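Local coordinates for protein SusD homolog (Bacteroides thetaiotaomicron VPI-5482, PDB 3FDH) that probably binds glycans at the bacterial outer membrane, as a SusD/RagB-family partner in nutrient capture, at residues Met115-Cys120 and Ser163-Ala168; Ala121-Phe126 and Gln155-Gln160; Asp437-Lys442 and Glu490-Ala495. All coordinates share one frame; numbering follows the deposited sequence.

Contact 1 of 3, residues Met115-Cys120 and Ser163-Ala168; sequences MAAYNC and SYLDDA
The Y164 ring is the one flat group at this interface, and the methyl of A116 sits on one of its faces. A116 CB lies 3.8 Å from the centroid of the Y164 ring and only 11° off its normal, which places it over the middle of the ring and meets the definition of a CH-pi contact. C120 occupies a different position: its SG is near the plane of the ring, at the edge, with Y164 CE2 the nearest ring atom at 4.2 Å. This is a sulfur-aromatic contact made edge-on.

At the root of the Y164 side chain, A117 CB touches Y164 CB at 3.9 Å and also meets a methyl of the next residue, L165 CD2, at 3.7 Å. L165 CG lies beside its own backbone N (chi1 -71°), and from there the branch ending in CD2 reaches back to the methyl of A117. With alanines at 116 and 117, the axes of the two segments approach to 8.6 Å, and the CA atoms of A117 and Y164 are 5.6 Å apart.

The axes of 115-120 and 163-168 run antiparallel, 164° between their directions; the segments belong to helices 106-127 and 154-171. Helix 76-95 lies against both: its R90 NE bonds the Y164 hydroxyl, I93 touches the Y164 side chain, and A89 and L86 pack on A116 and C120. Helix 191-208 meets L165 through K202 and Y205, while helix 21-37 lies against other side chains of helix 106-127.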
loop_
_atom_site.group_PDB
_atom_site.type_symbol
_atom_site.label_atom_id
_atom_site.label_comp_id
_atom_site.label_asym_id
_atom_site.label_seq_id
_atom_site.Cartn_x
_atom_site.Cartn_y
_atom_site.Cartn_z
HETATM N N MSE A 115 13.112 -6.168 -5.640
HETATM C CA MSE A 115 11.760 -6.488 -6.111
HETATM C C MSE A 115 11.354 -7.850 -5.611
HETATM O O MSE A 115 10.171 -8.111 -5.400
HETATM C CB MSE A 115 11.637 -6.458 -7.633
HETATM C CG MSE A 115 11.845 -5.103 -8.274
HETATM SE SE MSE A 115 10.271 -4.064 -7.968
HETATM C CE MSE A 115 10.768 -2.994 -6.482
ATOM N N ALA A 116 12.339 -8.715 -5.415
ATOM C CA ALA A 116 12.047 -10.092 -4.942
ATOM C C ALA A 116 11.534 -9.973 -3.499
ATOM O O ALA A 116 10.567 -10.609 -3.101
ATOM C CB ALA A 116 13.273 -10.980 -5.011
ATOM N N ALA A 117 12.219 -9.132 -2.736
ATOM C CA ALA A 117 11.887 -8.913 -1.338
ATOM C C ALA A 117 10.489 -8.355 -1.247
ATOM O O ALA A 117 9.682 -8.764 -0.417
ATOM C CB ALA A 117 12.890 -7.942 -0.677
ATOM N N TYR A 118 10.215 -7.420 -2.134
ATOM C CA TYR A 118 8.944 -6.698 -2.111
ATOM C C TYR A 118 7.789 -7.631 -2.354
ATOM O O TYR A 118 6.764 -7.570 -1.680
ATOM C CB TYR A 118 8.943 -5.542 -3.127
ATOM C CG TYR A 118 7.895 -4.498 -2.854
ATOM C CD1 TYR A 118 6.568 -4.708 -3.204
ATOM C CD2 TYR A 118 8.229 -3.299 -2.268
ATOM C CE1 TYR A 118 5.586 -3.748 -2.959
ATOM C CE2 TYR A 118 7.267 -2.339 -2.029
ATOM C CZ TYR A 118 5.944 -2.563 -2.388
ATOM O OH TYR A 118 4.989 -1.590 -2.140
ATOM N N ASN A 119 7.983 -8.519 -3.316
ATOM C CA ASN A 119 6.929 -9.468 -3.689
ATOM C C ASN A 119 6.767 -10.575 -2.669
ATOM O O ASN A 119 5.650 -11.037 -2.404
ATOM C CB ASN A 119 7.144 -9.995 -5.097
ATOM C CG ASN A 119 6.780 -8.954 -6.140
ATOM O OD1 ASN A 119 5.603 -8.649 -6.344
ATOM N ND2 ASN A 119 7.788 -8.372 -6.767
ATOM N N CYS A 120 7.873 -10.958 -2.047
ATOM C CA CYS A 120 7.786 -11.965 -0.986
ATOM C C CYS A 120 6.983 -11.422 0.159
ATOM O O CYS A 120 6.218 -12.135 0.813
ATOM C CB CYS A 120 9.164 -12.375 -0.468
ATOM S SG CYS A 120 10.076 -13.476 -1.613
ATOM N N SER A 163 17.002 -11.086 3.846
ATOM C CA SER A 163 18.184 -11.622 3.190
ATOM C C SER A 163 18.320 -11.037 1.795
ATOM O O SER A 163 19.409 -10.642 1.365
ATOM C CB SER A 163 18.113 -13.140 3.168
ATOM O OG SER A 163 19.227 -13.694 2.491
ATOM N N TYR A 164 17.206 -10.949 1.095
ATOM C CA TYR A 164 17.201 -10.322 -0.219
ATOM C C TYR A 164 17.642 -8.870 -0.144
ATOM O O TYR A 164 18.373 -8.373 -1.005
ATOM C CB TYR A 164 15.845 -10.404 -0.918
ATOM C CG TYR A 164 15.624 -11.687 -1.708
ATOM C CD1 TYR A 164 16.574 -12.157 -2.586
ATOM C CD2 TYR A 164 14.418 -12.374 -1.629
ATOM C CE1 TYR A 164 16.355 -13.313 -3.315
ATOM C CE2 TYR A 164 14.186 -13.529 -2.364
ATOM C CZ TYR A 164 15.151 -13.991 -3.201
ATOM O OH TYR A 164 14.923 -15.151 -3.924
ATOM N N LEU A 165 17.197 -8.186 0.899
ATOM C CA LEU A 165 17.482 -6.750 1.055
ATOM C C LEU A 165 18.958 -6.573 1.386
ATOM O O LEU A 165 19.630 -5.686 0.864
ATOM C CB LEU A 165 16.584 -6.089 2.115
ATOM C CG LEU A 165 15.103 -5.937 1.695
ATOM C CD1 LEU A 165 14.232 -5.388 2.824
ATOM C CD2 LEU A 165 15.004 -5.068 0.419
ATOM N N ASP A 166 19.479 -7.475 2.192
ATOM C CA ASP A 166 20.901 -7.385 2.549
ATOM C C ASP A 166 21.741 -7.629 1.312
ATOM O O ASP A 166 22.742 -6.952 1.072
ATOM C CB ASP A 166 21.257 -8.343 3.671
ATOM C CG ASP A 166 20.721 -7.893 5.010
ATOM O OD1 ASP A 166 20.450 -6.679 5.196
ATOM O OD2 ASP A 166 20.585 -8.776 5.878
ATOM N N ASP A 167 21.306 -8.585 0.503
ATOM C CA ASP A 167 22.028 -8.915 -0.742
ATOM C C ASP A 167 22.010 -7.689 -1.622
ATOM O O ASP A 167 23.008 -7.280 -2.196
ATOM C CB ASP A 167 21.353 -10.044 -1.505
ATOM C CG ASP A 167 21.523 -11.400 -0.847
ATOM O OD1 ASP A 167 22.344 -11.525 0.079
ATOM O OD2 ASP A 167 20.824 -12.350 -1.270
ATOM N N ALA A 168 20.815 -7.135 -1.735
ATOM C CA ALA A 168 20.600 -5.919 -2.519
ATOM C C ALA A 168 21.510 -4.765 -2.092
ATOM O O ALA A 168 22.108 -4.060 -2.922
ATOM C CB ALA A 168 19.132 -5.474 -2.427
#

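Contact 2 of 3, residues Ala121-Phe126 and Gln155-Gln160; sequences ALIADF and QEIYTQ
Y158 reaches across to D125 with its phenol end, the hydroxyl donating to OD1 of D125 over 2.6 Å from OH to OD1. The acceptor uses its syn lone pair, on the side of the other carboxylate oxygen, and OD1 lies at the edge of the Y158 ring, near its plane. The two side chains cross at about a right angle, yet carboxylate and ring planes are only 32° apart.

Alongside this polar bond runs an apolar seam centred on A124. The I157 side chain sets out toward the opposite helix, and its CG2, the branch anti to the backbone N, is the one that meets A124, with 3.6 Å between I157 CG2 and A124 CB. The same A124 CB touches Y158 CE1 at 3.8 Å, so one methyl contacts both the isoleucine and the tyrosine. I123 CG2 and I157 CD1, 4.3 Å apart, extend the seam more loosely, and A121 CB lies 4.2 Å from the Y158 hydroxyl oxygen.

In the second shell, D125 is held at both oxygens: OD1 also accepts from the indole N-H of W494, and OD2 forms a salt bridge with R208. These partners fix the rotation of the carboxylate, and the buried negative charge is probably stabilised by the arginine. Helix 76-95 backs I123 through I82, Y83 and L86. Near the start of helix 154-171, Q154 NE2 bonds the carbonyl of A124.

The axes of the segments approach to 9.5 Å at 156°, so this is an antiparallel helix pair with a buried Tyr-Asp bond beside an alanine-isoleucine seam, consistent with the helical-hairpin architecture of the TPR clan to which the family belongs.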
loop_
_atom_site.group_PDB
_atom_site.type_symbol
_atom_site.label_atom_id
_atom_site.label_comp_id
_atom_site.label_asym_id
_atom_site.label_seq_id
_atom_site.Cartn_x
_atom_site.Cartn_y
_atom_site.Cartn_z
ATOM N N ALA A 121 7.158 -10.143 0.398
ATOM C CA ALA A 121 6.455 -9.468 1.505
ATOM C C ALA A 121 4.964 -9.421 1.232
ATOM O O ALA A 121 4.138 -9.613 2.130
ATOM C CB ALA A 121 6.996 -8.063 1.693
ATOM N N LEU A 122 4.606 -9.153 -0.015
ATOM C CA LEU A 122 3.156 -9.104 -0.369
ATOM C C LEU A 122 2.566 -10.477 -0.114
ATOM O O LEU A 122 1.472 -10.651 0.407
ATOM C CB LEU A 122 2.942 -8.639 -1.828
ATOM C CG LEU A 122 3.213 -7.161 -2.127
ATOM C CD1 LEU A 122 3.266 -6.906 -3.642
ATOM C CD2 LEU A 122 2.182 -6.254 -1.447
ATOM N N ILE A 123 3.344 -11.485 -0.437
ATOM C CA ILE A 123 2.869 -12.846 -0.231
ATOM C C ILE A 123 2.648 -13.083 1.258
ATOM O O ILE A 123 1.594 -13.559 1.725
ATOM C CB ILE A 123 3.877 -13.914 -0.753
ATOM C CG1 ILE A 123 3.903 -13.955 -2.285
ATOM C CG2 ILE A 123 3.483 -15.296 -0.277
ATOM C CD1 ILE A 123 4.971 -14.884 -2.855
ATOM N N ALA A 124 3.700 -12.797 1.996
ATOM C CA ALA A 124 3.704 -13.073 3.427
ATOM C C ALA A 124 2.664 -12.244 4.138
ATOM O O ALA A 124 1.949 -12.726 4.981
ATOM C CB ALA A 124 5.117 -12.866 4.039
ATOM N N ASP A 125 2.570 -10.982 3.783
ATOM C CA ASP A 125 1.644 -10.061 4.487
ATOM C C ASP A 125 0.175 -10.378 4.267
ATOM O O ASP A 125 -0.672 -10.312 5.205
ATOM C CB ASP A 125 1.918 -8.625 4.102
ATOM C CG ASP A 125 3.194 -8.146 4.668
ATOM O OD1 ASP A 125 3.719 -8.773 5.624
ATOM O OD2 ASP A 125 3.697 -7.149 4.118
ATOM N N PHE A 126 -0.123 -10.787 3.037
ATOM C CA PHE A 126 -1.519 -10.974 2.658
ATOM C C PHE A 126 -2.011 -12.363 2.837
ATOM O O PHE A 126 -3.151 -12.549 3.217
ATOM C CB PHE A 126 -1.807 -10.382 1.266
ATOM C CG PHE A 126 -1.852 -8.931 1.324
ATOM C CD1 PHE A 126 -0.676 -8.186 1.316
ATOM C CD2 PHE A 126 -3.043 -8.294 1.559
ATOM C CE1 PHE A 126 -0.723 -6.863 1.507
ATOM C CE2 PHE A 126 -3.097 -6.970 1.707
ATOM C CZ PHE A 126 -1.944 -6.245 1.707
ATOM N N GLN A 155 7.294 -16.505 8.981
ATOM C CA GLN A 155 8.564 -16.110 9.585
ATOM C C GLN A 155 9.717 -16.474 8.634
ATOM O O GLN A 155 10.629 -15.686 8.424
ATOM C CB GLN A 155 8.758 -16.715 10.970
ATOM C CG GLN A 155 10.036 -16.256 11.658
ATOM C CD GLN A 155 10.247 -16.957 13.012
ATOM O OE1 GLN A 155 9.597 -17.967 13.321
ATOM N NE2 GLN A 155 11.163 -16.426 13.812
ATOM N N GLU A 156 9.634 -17.653 8.036
ATOM C CA GLU A 156 10.639 -18.091 7.079
ATOM C C GLU A 156 10.679 -17.179 5.869
ATOM O O GLU A 156 11.733 -16.910 5.322
ATOM C CB GLU A 156 10.406 -19.531 6.632
ATOM C CG GLU A 156 10.807 -20.505 7.692
ATOM C CD GLU A 156 10.364 -21.920 7.439
ATOM O OE1 GLU A 156 9.410 -22.153 6.666
ATOM O OE2 GLU A 156 10.956 -22.801 8.078
ATOM N N ILE A 157 9.515 -16.680 5.477
ATOM C CA ILE A 157 9.438 -15.816 4.294
ATOM C C ILE A 157 10.132 -14.509 4.649
ATOM O O ILE A 157 10.932 -13.971 3.875
ATOM C CB ILE A 157 7.977 -15.601 3.795
ATOM C CG1 ILE A 157 7.342 -16.922 3.337
ATOM C CG2 ILE A 157 7.984 -14.543 2.612
ATOM C CD1 ILE A 157 5.847 -16.827 2.993
ATOM N N TYR A 158 9.863 -14.002 5.847
ATOM C CA TYR A 158 10.489 -12.742 6.296
ATOM C C TYR A 158 12.016 -12.846 6.401
ATOM O O TYR A 158 12.743 -11.892 6.083
ATOM C CB TYR A 158 9.849 -12.126 7.548
ATOM C CG TYR A 158 8.844 -11.047 7.129
ATOM C CD1 TYR A 158 7.536 -11.344 6.845
ATOM C CD2 TYR A 158 9.255 -9.766 6.924
ATOM C CE1 TYR A 158 6.656 -10.377 6.426
ATOM C CE2 TYR A 158 8.398 -8.794 6.474
ATOM C CZ TYR A 158 7.088 -9.100 6.237
ATOM O OH TYR A 158 6.239 -8.110 5.820
ATOM N N THR A 159 12.508 -14.013 6.791
ATOM C CA THR A 159 13.943 -14.202 6.830
ATOM C C THR A 159 14.488 -14.045 5.406
ATOM O O THR A 159 15.535 -13.459 5.202
ATOM C CB THR A 159 14.326 -15.575 7.374
ATOM O OG1 THR A 159 13.947 -15.634 8.756
ATOM C CG2 THR A 159 15.834 -15.792 7.248
ATOM N N GLN A 160 13.737 -14.547 4.431
ATOM C CA GLN A 160 14.144 -14.493 3.020
ATOM C C GLN A 160 14.073 -13.079 2.511
ATOM O O GLN A 160 14.909 -12.617 1.748
ATOM C CB GLN A 160 13.294 -15.413 2.145
ATOM C CG GLN A 160 13.476 -16.871 2.481
ATOM C CD GLN A 160 12.482 -17.791 1.766
ATOM O OE1 GLN A 160 12.567 -18.014 0.549
ATOM N NE2 GLN A 160 11.592 -18.403 2.545
#

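Contact 3 of 3, residues Asp437-Lys442 and Glu490-Ala495; sequences DFRRMK and EPVWWA
A one-turn 3-10 segment, residues 493-495 in the loop after helix 475-481, presents W494 to the side of helix 431-443. The turn is defined by the backbone bond from A495 N to V492 O. W494 CG sits between the backbone N and the carbonyl carbon (chi1 52°), an orientation that brings the benzo end of the indole to the helix edge-first. CZ3 of W494 reaches 3.6 Å from R440 N, which lies near the indole plane, and is 3.9 Å from R440 CB.

The guanidinium of R439 meets the same end of the indole with one of its faces: W494 CH2 stands 3.8 Å above the guanidinium plane, offset toward the rim. The planes are 69° apart, which rules out a parallel stack. R439 NH1 also approaches V492 CG1, at 3.9 Å, while the other methyl of that valine, CG2, lies over the centre of one face of the W494 ring. A495 CB rests 3.9 Å from R439 O.

The polar ends find partners beyond the two segments: R439 NH1 bonds the carbonyl of L462, and W494 NE1 bonds D125. R440 turns away to D437, its NH2 2.9 Å from OD1 of D437 in a salt bridge, with E344 as a further partner. A water lies between R440 O (2.7 Å) and W494 O (3.0 Å), but its two bonds cannot both be taken as settled.

The arrangement is a tryptophan of a C-terminal loop docked edge-on against a helix, with V492 over one face of the indole and R439 meeting its benzo end.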
loop_
_atom_site.group_PDB
_atom_site.type_symbol
_atom_site.label_atom_id
_atom_site.label_comp_id
_atom_site.label_asym_id
_atom_site.label_seq_id
_atom_site.Cartn_x
_atom_site.Cartn_y
_atom_site.Cartn_z
ATOM N N ASP A 437 -0.719 -2.125 8.499
ATOM C CA ASP A 437 -0.608 -1.396 9.757
ATOM C C ASP A 437 -1.800 -1.670 10.657
ATOM O O ASP A 437 -1.686 -1.823 11.872
ATOM C CB ASP A 437 -0.554 0.119 9.536
ATOM C CG ASP A 437 0.839 0.649 9.056
ATOM O OD1 ASP A 437 1.891 0.203 9.562
ATOM O OD2 ASP A 437 0.865 1.617 8.263
ATOM N N PHE A 438 -2.968 -1.828 10.042
ATOM C CA PHE A 438 -4.211 -1.956 10.825
ATOM C C PHE A 438 -4.193 -3.265 11.547
ATOM O O PHE A 438 -4.504 -3.377 12.743
ATOM C CB PHE A 438 -5.483 -1.899 9.917
ATOM C CG PHE A 438 -6.753 -1.865 10.710
ATOM C CD1 PHE A 438 -7.250 -0.689 11.210
ATOM C CD2 PHE A 438 -7.394 -3.015 11.029
ATOM C CE1 PHE A 438 -8.369 -0.680 11.993
ATOM C CE2 PHE A 438 -8.516 -3.013 11.789
ATOM C CZ PHE A 438 -9.012 -1.846 12.284
ATOM N N ARG A 439 -3.810 -4.272 10.801
ATOM C CA ARG A 439 -3.764 -5.609 11.341
ATOM C C ARG A 439 -2.615 -5.760 12.356
ATOM O O ARG A 439 -2.693 -6.511 13.325
ATOM C CB ARG A 439 -3.621 -6.653 10.231
ATOM C CG ARG A 439 -4.842 -6.787 9.366
ATOM C CD ARG A 439 -4.590 -7.898 8.343
ATOM N NE ARG A 439 -3.560 -7.521 7.387
ATOM C CZ ARG A 439 -2.873 -8.359 6.641
ATOM N NH1 ARG A 439 -3.059 -9.641 6.797
ATOM N NH2 ARG A 439 -1.961 -7.907 5.827
ATOM N N ARG A 440 -1.559 -5.000 12.151
ATOM C CA ARG A 440 -0.422 -5.072 13.075
ATOM C C ARG A 440 -0.904 -4.485 14.382
ATOM O O ARG A 440 -0.617 -5.044 15.446
ATOM C CB ARG A 440 0.800 -4.348 12.535
ATOM C CG ARG A 440 1.917 -4.199 13.539
ATOM C CD ARG A 440 3.184 -3.677 12.911
ATOM N NE ARG A 440 3.032 -2.391 12.265
ATOM C CZ ARG A 440 3.210 -1.220 12.891
ATOM N NH1 ARG A 440 3.503 -1.180 14.191
ATOM N NH2 ARG A 440 3.034 -0.109 12.223
HETATM N N MSE A 441 -1.612 -3.355 14.307
HETATM C CA MSE A 441 -2.206 -2.720 15.518
HETATM C C MSE A 441 -3.127 -3.687 16.251
HETATM O O MSE A 441 -3.145 -3.745 17.487
HETATM C CB MSE A 441 -2.968 -1.475 15.202
HETATM C CG MSE A 441 -1.977 -0.389 15.146
HETATM SE SE MSE A 441 -2.529 1.457 14.711
HETATM C CE MSE A 441 -2.755 1.387 12.852
ATOM N N LYS A 442 -3.913 -4.426 15.470
ATOM C CA LYS A 442 -4.770 -5.450 16.042
ATOM C C LYS A 442 -3.987 -6.469 16.871
ATOM O O LYS A 442 -4.367 -6.791 18.008
ATOM C CB LYS A 442 -5.559 -6.216 14.981
ATOM C CG LYS A 442 -6.782 -5.534 14.557
ATOM C CD LYS A 442 -7.681 -6.393 13.630
ATOM C CE LYS A 442 -8.380 -7.526 14.326
ATOM N NZ LYS A 442 -9.402 -7.163 15.336
ATOM N N GLU A 490 -8.057 -16.594 11.721
ATOM C CA GLU A 490 -6.649 -16.927 11.878
ATOM C C GLU A 490 -5.762 -15.772 11.498
ATOM O O GLU A 490 -5.496 -15.565 10.333
ATOM C CB GLU A 490 -6.298 -18.118 10.992
ATOM C CG GLU A 490 -6.954 -19.450 11.447
ATOM C CD GLU A 490 -6.406 -19.957 12.744
ATOM O OE1 GLU A 490 -5.387 -19.425 13.218
ATOM O OE2 GLU A 490 -6.981 -20.924 13.310
ATOM N N PRO A 491 -5.280 -15.020 12.489
ATOM C CA PRO A 491 -4.410 -13.886 12.126
ATOM C C PRO A 491 -3.111 -14.392 11.497
ATOM O O PRO A 491 -2.730 -15.525 11.690
ATOM C CB PRO A 491 -4.059 -13.254 13.472
ATOM C CG PRO A 491 -4.998 -13.787 14.443
ATOM C CD PRO A 491 -5.529 -15.089 13.935
ATOM N N VAL A 492 -2.416 -13.534 10.778
ATOM C CA VAL A 492 -1.087 -13.916 10.245
ATOM C C VAL A 492 -0.091 -13.941 11.420
ATOM O O VAL A 492 -0.373 -13.419 12.508
ATOM C CB VAL A 492 -0.630 -12.989 9.071
ATOM C CG1 VAL A 492 -1.715 -13.070 7.977
ATOM C CG2 VAL A 492 -0.378 -11.512 9.501
ATOM N N TRP A 493 1.066 -14.542 11.212
ATOM C CA TRP A 493 2.036 -14.681 12.310
ATOM C C TRP A 493 2.503 -13.387 12.967
ATOM O O TRP A 493 2.521 -13.275 14.187
ATOM C CB TRP A 493 3.204 -15.519 11.859
ATOM C CG TRP A 493 4.286 -15.671 12.851
ATOM C CD1 TRP A 493 4.338 -16.567 13.887
ATOM C CD2 TRP A 493 5.514 -14.947 12.875
ATOM N NE1 TRP A 493 5.528 -16.430 14.553
ATOM C CE2 TRP A 493 6.268 -15.440 13.955
ATOM C CE3 TRP A 493 6.056 -13.921 12.080
ATOM C CZ2 TRP A 493 7.532 -14.940 14.280
ATOM C CZ3 TRP A 493 7.318 -13.414 12.411
ATOM C CH2 TRP A 493 8.038 -13.939 13.503
ATOM N N TRP A 494 2.823 -12.384 12.177
ATOM C CA TRP A 494 3.307 -11.138 12.767
ATOM C C TRP A 494 2.226 -10.430 13.548
ATOM O O TRP A 494 2.508 -9.494 14.315
ATOM C CB TRP A 494 4.030 -10.203 11.779
ATOM C CG TRP A 494 3.379 -9.816 10.455
ATOM C CD1 TRP A 494 3.836 -10.155 9.223
ATOM C CD2 TRP A 494 2.211 -9.000 10.234
ATOM N NE1 TRP A 494 3.049 -9.600 8.248
ATOM C CE2 TRP A 494 2.041 -8.892 8.830
ATOM C CE3 TRP A 494 1.314 -8.344 11.071
ATOM C CZ2 TRP A 494 1.004 -8.162 8.243
ATOM C CZ3 TRP A 494 0.258 -7.598 10.470
ATOM C CH2 TRP A 494 0.120 -7.536 9.074
ATOM N N ALA A 495 1.008 -10.937 13.414
ATOM C CA ALA A 495 -0.161 -10.350 14.105
ATOM C C ALA A 495 -0.541 -11.192 15.296
ATOM O O ALA A 495 -1.577 -10.979 15.908
ATOM C CB ALA A 495 -1.358 -10.167 13.147
HETATM O O HOH W 1 0.871 -7.301 15.452
#

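Contacts 1 and 2 are successive levels of one antiparallel pair, helices 106-127 and 154-171, with centres 10 Å apart. They meet directly where C120 O lies 3.5 Å from I157 CG2. Contact 3 joins the pair from the C-terminal side of the chain, its centre 13 Å from that of contact 2. Two probable hydrogen bonds tie those two together, D125 O to R439 NH2 and D125 OD1 to W494 NE1, each 2.8 Å, so D125 is shared by the helix pair and the docked loop. Contact 1 stays apart from contact 3, with nearest atoms about 8 Å away. No glycan site is located by these contacts.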